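Local coordinates for protein KLLA0B12012p (Kluyveromyces lactis, PDB 6Y3P) that is the C-terminal ATP-grasp domain of yeast Pby1, a direct partner of the mRNA decapping enzyme Dcp2, and probably binds ATP, at residues A[220-225]-A[326-331]; A[229-234]-A[392-397]. All coordinates share one frame; numbering follows the deposited sequence.

Interaction 1 (A[220-225]-A[326-331])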
loop_
_atom_site.group_PDB
_atom_site.type_symbol
_atom_site.label_atom_id
_atom_site.label_comp_id
_atom_site.label_asym_id
_atom_site.label_seq_id
_atom_site.Cartn_x
_atom_site.Cartn_y
_atom_site.Cartn_z
ATOM N N TYR A 220 -6.362 -4.740 1.770
ATOM C CA TYR A 220 -6.488 -5.010 0.325
ATOM C C TYR A 220 -7.524 -4.082 -0.278
ATOM O O TYR A 220 -8.646 -3.999 0.210
ATOM C CB TYR A 220 -6.818 -6.468 0.020
ATOM C CG TYR A 220 -5.743 -7.391 0.539
ATOM C CD1 TYR A 220 -4.473 -7.405 -0.036
ATOM C CD2 TYR A 220 -5.975 -8.217 1.637
ATOM C CE1 TYR A 220 -3.463 -8.231 0.457
ATOM C CE2 TYR A 220 -4.975 -9.056 2.135
ATOM C CZ TYR A 220 -3.725 -9.071 1.529
ATOM O OH TYR A 220 -2.728 -9.883 1.992
ATOM N N VAL A 221 -7.117 -3.344 -1.302
ATOM C CA VAL A 221 -7.927 -2.353 -1.979
ATOM C C VAL A 221 -8.050 -2.772 -3.431
ATOM O O VAL A 221 -7.033 -2.966 -4.085
ATOM C CB VAL A 221 -7.296 -0.951 -1.828
ATOM C CG1 VAL A 221 -8.107 0.105 -2.586
ATOM C CG2 VAL A 221 -7.150 -0.567 -0.361
ATOM N N THR A 222 -9.286 -2.933 -3.934
ATOM C CA THR A 222 -9.509 -3.325 -5.323
ATOM C C THR A 222 -10.061 -2.166 -6.108
ATOM O O THR A 222 -11.081 -1.597 -5.745
ATOM C CB THR A 222 -10.387 -4.604 -5.448
ATOM O OG1 THR A 222 -9.869 -5.627 -4.609
ATOM C CG2 THR A 222 -10.474 -5.131 -6.877
ATOM N N CYS A 223 -9.365 -1.806 -7.167
ATOM C CA CYS A 223 -9.816 -0.820 -8.141
ATOM C C CYS A 223 -10.420 -1.596 -9.242
ATOM O O CYS A 223 -9.809 -2.546 -9.699
ATOM C CB CYS A 223 -8.662 0.026 -8.661
ATOM S SG CYS A 223 -8.174 1.325 -7.529
ATOM N N SER A 224 -11.578 -1.180 -9.701
ATOM C CA SER A 224 -12.266 -1.830 -10.808
ATOM C C SER A 224 -12.688 -0.804 -11.881
ATOM O O SER A 224 -13.387 0.154 -11.562
ATOM C CB SER A 224 -13.478 -2.599 -10.296
ATOM O OG SER A 224 -14.106 -3.232 -11.396
ATOM N N GLY A 225 -12.242 -1.026 -13.120
ATOM C CA GLY A 225 -12.553 -0.210 -14.293
ATOM C C GLY A 225 -12.177 1.253 -14.168
ATOM O O GLY A 225 -11.154 1.574 -13.557
ATOM N N LEU A 326 -8.757 -4.212 -13.650
ATOM C CA LEU A 326 -9.055 -4.267 -12.228
ATOM C C LEU A 326 -7.728 -4.545 -11.550
ATOM O O LEU A 326 -6.827 -5.063 -12.198
ATOM C CB LEU A 326 -10.176 -5.245 -11.768
ATOM C CG LEU A 326 -9.996 -6.764 -11.918
ATOM C CD1 LEU A 326 -9.009 -7.340 -10.880
ATOM C CD2 LEU A 326 -11.313 -7.428 -11.714
ATOM N N GLU A 327 -7.579 -4.175 -10.298
ATOM C CA GLU A 327 -6.337 -4.459 -9.603
ATOM C C GLU A 327 -6.549 -4.439 -8.115
ATOM O O GLU A 327 -7.182 -3.519 -7.614
ATOM C CB GLU A 327 -5.190 -3.501 -10.012
ATOM C CG GLU A 327 -3.835 -3.995 -9.512
ATOM C CD GLU A 327 -2.574 -3.337 -10.033
ATOM O OE1 GLU A 327 -2.664 -2.585 -11.027
ATOM O OE2 GLU A 327 -1.492 -3.575 -9.443
ATOM N N THR A 328 -5.976 -5.422 -7.398
ATOM C CA THR A 328 -6.052 -5.363 -5.951
ATOM C C THR A 328 -4.641 -5.038 -5.453
ATOM O O THR A 328 -3.654 -5.665 -5.843
ATOM C CB THR A 328 -6.809 -6.512 -5.268
ATOM O OG1 THR A 328 -6.029 -7.085 -4.225
ATOM C CG2 THR A 328 -7.336 -7.545 -6.209
ATOM N N PHE A 329 -4.560 -3.978 -4.663
ATOM C CA PHE A 329 -3.321 -3.472 -4.109
ATOM C C PHE A 329 -3.306 -3.750 -2.606
ATOM O O PHE A 329 -4.366 -3.860 -1.983
ATOM C CB PHE A 329 -3.232 -1.946 -4.307
ATOM C CG PHE A 329 -3.365 -1.439 -5.723
ATOM C CD1 PHE A 329 -4.612 -1.109 -6.246
ATOM C CD2 PHE A 329 -2.236 -1.206 -6.503
ATOM C CE1 PHE A 329 -4.731 -0.589 -7.545
ATOM C CE2 PHE A 329 -2.354 -0.681 -7.801
ATOM C CZ PHE A 329 -3.600 -0.386 -8.313
ATOM N N GLY A 330 -2.091 -3.804 -2.054
ATOM C CA GLY A 330 -1.832 -3.949 -0.632
ATOM C C GLY A 330 -1.474 -2.609 -0.017
ATOM O O GLY A 330 -0.375 -2.098 -0.247
ATOM N N PHE A 331 -2.420 -2.001 0.734
ATOM C CA PHE A 331 -2.184 -0.722 1.391
ATOM C C PHE A 331 -1.648 -0.952 2.788
ATOM O O PHE A 331 -2.274 -1.646 3.582
ATOM C CB PHE A 331 -3.443 0.145 1.430
ATOM C CG PHE A 331 -3.714 0.980 0.206
ATOM C CD1 PHE A 331 -3.869 0.386 -1.042
ATOM C CD2 PHE A 331 -3.974 2.338 0.321
ATOM C CE1 PHE A 331 -4.206 1.148 -2.152
ATOM C CE2 PHE A 331 -4.307 3.102 -0.795
ATOM C CZ PHE A 331 -4.422 2.502 -2.024
#
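V221 and F329 form a hydrogen-bonded antiparallel pair, and C223 and E327 form the next one. The strand axes run at 156° to each other. V221 N gives a nearly straight bond to F329 O (2.9 Å), and F329 N returns one to V221 O (2.7 Å). C223 N to E327 O and E327 N to C223 O (both 2.8 Å) repeat the pattern. On the face with V221, C223, E327 and F329, methyl CG2 of V221 sits over one face of the F331 ring in a CH-pi contact, 3.9 Å from its centroid. CG1 is anti to the backbone N (chi1 178°), and CG2 stands beside that N. C223 SG meets F329 CE1 at 3.9 Å, oblique to the ring. Helix 290-313 covers this face through V304, L307 and F308. The end of E327 leads away: OE2 forms a salt bridge with R77, and OE1 is hydrogen-bonded to Y74 N and weakly to S73. On the other face T222 OG1 touches T328 CB at 3.3 Å, and helix 357-375 packs on T222 and L326. Two buried strands of an antiparallel sheet, helix-covered on both faces, fit the ATP-grasp fold of this tubulin-tyrosine ligase family domain.

Interaction 2 (A[229-234]-A[392-397])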
loop_
_atom_site.group_PDB
_atom_site.type_symbol
_atom_site.label_atom_id
_atom_site.label_comp_id
_atom_site.label_asym_id
_atom_site.label_seq_id
_atom_site.Cartn_x
_atom_site.Cartn_y
_atom_site.Cartn_z
ATOM N N VAL A 229 -13.592 2.121 -6.503
ATOM C CA VAL A 229 -12.588 1.766 -5.502
ATOM C C VAL A 229 -13.272 1.026 -4.373
ATOM O O VAL A 229 -14.249 1.517 -3.814
ATOM C CB VAL A 229 -11.720 2.942 -5.001
ATOM C CG1 VAL A 229 -10.574 2.417 -4.128
ATOM C CG2 VAL A 229 -11.172 3.781 -6.162
ATOM N N PHE A 230 -12.781 -0.184 -4.083
ATOM C CA PHE A 230 -13.358 -1.058 -3.091
ATOM C C PHE A 230 -12.338 -1.413 -2.044
ATOM O O PHE A 230 -11.252 -1.908 -2.360
ATOM C CB PHE A 230 -13.875 -2.336 -3.750
ATOM C CG PHE A 230 -14.977 -2.130 -4.756
ATOM C CD1 PHE A 230 -16.306 -2.093 -4.355
ATOM C CD2 PHE A 230 -14.689 -1.997 -6.108
ATOM C CE1 PHE A 230 -17.324 -1.918 -5.284
ATOM C CE2 PHE A 230 -15.709 -1.832 -7.036
ATOM C CZ PHE A 230 -17.019 -1.785 -6.616
ATOM N N VAL A 231 -12.678 -1.139 -0.792
ATOM C CA VAL A 231 -11.824 -1.485 0.334
ATOM C C VAL A 231 -12.393 -2.759 0.961
ATOM O O VAL A 231 -13.594 -2.872 1.190
ATOM C CB VAL A 231 -11.700 -0.317 1.337
ATOM C CG1 VAL A 231 -10.999 -0.747 2.616
ATOM C CG2 VAL A 231 -10.985 0.878 0.712
ATOM N N TYR A 232 -11.525 -3.736 1.171
ATOM C CA TYR A 232 -11.845 -4.999 1.821
ATOM C C TYR A 232 -11.685 -4.789 3.349
ATOM O O TYR A 232 -10.578 -4.515 3.829
ATOM C CB TYR A 232 -10.927 -6.120 1.289
ATOM C CG TYR A 232 -11.323 -7.488 1.789
ATOM C CD1 TYR A 232 -12.656 -7.905 1.765
ATOM C CD2 TYR A 232 -10.371 -8.373 2.270
ATOM C CE1 TYR A 232 -13.032 -9.161 2.244
ATOM C CE2 TYR A 232 -10.733 -9.637 2.740
ATOM C CZ TYR A 232 -12.064 -10.025 2.722
ATOM O OH TYR A 232 -12.412 -11.273 3.161
ATOM N N ASP A 233 -12.807 -4.858 4.086
ATOM C CA ASP A 233 -12.868 -4.596 5.531
ATOM C C ASP A 233 -12.284 -5.682 6.436
ATOM O O ASP A 233 -12.192 -5.449 7.632
ATOM C CB ASP A 233 -14.301 -4.254 5.986
ATOM C CG ASP A 233 -14.619 -2.773 5.850
ATOM O OD1 ASP A 233 -13.701 -1.998 5.479
ATOM O OD2 ASP A 233 -15.780 -2.389 6.112
ATOM N N ARG A 234 -11.894 -6.835 5.891
ATOM C CA ARG A 234 -11.253 -7.881 6.682
ATOM C C ARG A 234 -9.759 -7.648 6.465
ATOM O O ARG A 234 -9.191 -8.078 5.458
ATOM C CB ARG A 234 -11.712 -9.269 6.231
ATOM C CG ARG A 234 -13.238 -9.488 6.403
ATOM C CD ARG A 234 -13.638 -10.957 6.240
ATOM N NE ARG A 234 -12.983 -11.813 7.235
ATOM C CZ ARG A 234 -12.903 -13.134 7.163
ATOM N NH1 ARG A 234 -13.462 -13.786 6.149
ATOM N NH2 ARG A 234 -12.277 -13.819 8.114
ATOM N N VAL A 392 -16.453 -2.800 0.463
ATOM C CA VAL A 392 -17.106 -1.496 0.470
ATOM C C VAL A 392 -16.612 -0.536 -0.617
ATOM O O VAL A 392 -15.416 -0.249 -0.700
ATOM C CB VAL A 392 -16.954 -0.900 1.898
ATOM C CG1 VAL A 392 -17.694 0.432 2.045
ATOM C CG2 VAL A 392 -17.405 -1.905 2.963
ATOM N N GLU A 393 -17.550 0.005 -1.404
ATOM C CA GLU A 393 -17.248 0.996 -2.426
ATOM C C GLU A 393 -17.028 2.346 -1.750
ATOM O O GLU A 393 -17.979 2.906 -1.198
ATOM C CB GLU A 393 -18.357 1.086 -3.450
ATOM C CG GLU A 393 -17.883 1.760 -4.720
ATOM C CD GLU A 393 -19.034 2.233 -5.570
ATOM O OE1 GLU A 393 -19.462 3.395 -5.393
ATOM O OE2 GLU A 393 -19.571 1.411 -6.341
ATOM N N VAL A 394 -15.771 2.856 -1.793
ATOM C CA VAL A 394 -15.359 4.088 -1.112
ATOM C C VAL A 394 -15.214 5.274 -2.069
ATOM O O VAL A 394 -15.152 6.424 -1.628
ATOM C CB VAL A 394 -14.084 3.873 -0.247
ATOM C CG1 VAL A 394 -14.313 2.797 0.798
ATOM C CG2 VAL A 394 -12.860 3.533 -1.109
ATOM N N LEU A 395 -15.142 4.997 -3.368
ATOM C CA LEU A 395 -15.058 6.026 -4.407
ATOM C C LEU A 395 -15.589 5.478 -5.687
ATOM O O LEU A 395 -15.328 4.317 -6.011
ATOM C CB LEU A 395 -13.616 6.528 -4.625
ATOM C CG LEU A 395 -13.444 7.724 -5.583
ATOM C CD1 LEU A 395 -13.969 9.040 -4.957
ATOM C CD2 LEU A 395 -12.001 7.864 -6.050
ATOM N N LYS A 396 -16.317 6.320 -6.424
ATOM C CA LYS A 396 -16.815 6.017 -7.754
ATOM C C LYS A 396 -16.657 7.251 -8.609
ATOM O O LYS A 396 -17.192 8.310 -8.264
ATOM C CB LYS A 396 -18.275 5.557 -7.720
ATOM C CG LYS A 396 -18.751 4.902 -9.019
ATOM C CD LYS A 396 -20.209 5.274 -9.383
ATOM C CE LYS A 396 -21.289 4.633 -8.536
ATOM N NZ LYS A 396 -21.379 3.160 -8.733
ATOM N N LEU A 397 -15.901 7.135 -9.707
ATOM C CA LEU A 397 -15.743 8.215 -10.681
ATOM C C LEU A 397 -16.406 7.808 -11.985
ATOM O O LEU A 397 -16.242 6.662 -12.426
ATOM C CB LEU A 397 -14.267 8.551 -10.946
ATOM C CG LEU A 397 -13.424 9.024 -9.757
ATOM C CD1 LEU A 397 -11.972 9.095 -10.148
ATOM C CD2 LEU A 397 -13.878 10.387 -9.243
#
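V229 pairs with L395 and also bonds to V394. Its N reaches L395 O at 2.8 Å, while its O accepts V394 N at 2.9 Å. Methyl CG1 of V229 touches V394 CG2, and its CG2 lies by L395 CB (4.0 Å). The register shifts by one residue between V229 and F230, a beta bulge. F230 and E393 form a non-hydrogen-bonded pair. CE1 of the F230 ring meets E393 CB at 3.7 Å, and ring and carboxylate planes stand 75° apart. F391 stacks on the same ring. E393 OE2 is hydrogen-bonded to Q228 NE2, with a weak salt bridge to K396 NZ. V231 N bonds V392 O at 2.9 Å, and V231 O accepts V392 N at 3.0 Å. Its CG2 meets V394 CG2 at 3.7 Å, the two side chains crossing at about a right angle. V394 CG2 sits between its backbone N and carbonyl carbon (CG1 at chi1 -59°), where it touches both V229 and V231. D233 brings OD2 to V392 CG2 at 3.6 Å, while its OD1 is hydrogen-bonded to H301 NE2. Four main-chain bonds therefore fix the strands across the bulge. Side chains add mainly apolar contact; neither carboxylate bonds across.

Overall arrangement
Interactions 1 and 2 belong to one antiparallel sheet, with centres about 9 Å apart. Strands 215-224 and 228-239 are neighbours in it and join the two: T222 N to F230 O and Y220 O to Y232 N are probable hydrogen bonds, and V221 CG1 packs on V229 CG1. Interaction 1 is wholly buried and keeps a regular register. Interaction 2 is partly buried, and a bulge interrupts its pairing with the C-terminal strand 391-396. Both rest on helices 290-313 and 357-375, and V304 and F308 touch residues of each. Interaction 1 adds a CH-pi and a sulfur-aromatic contact. Interaction 2 has mostly valine methyls, with the F230 ring against E393 and partly exposed acidic residues beside them.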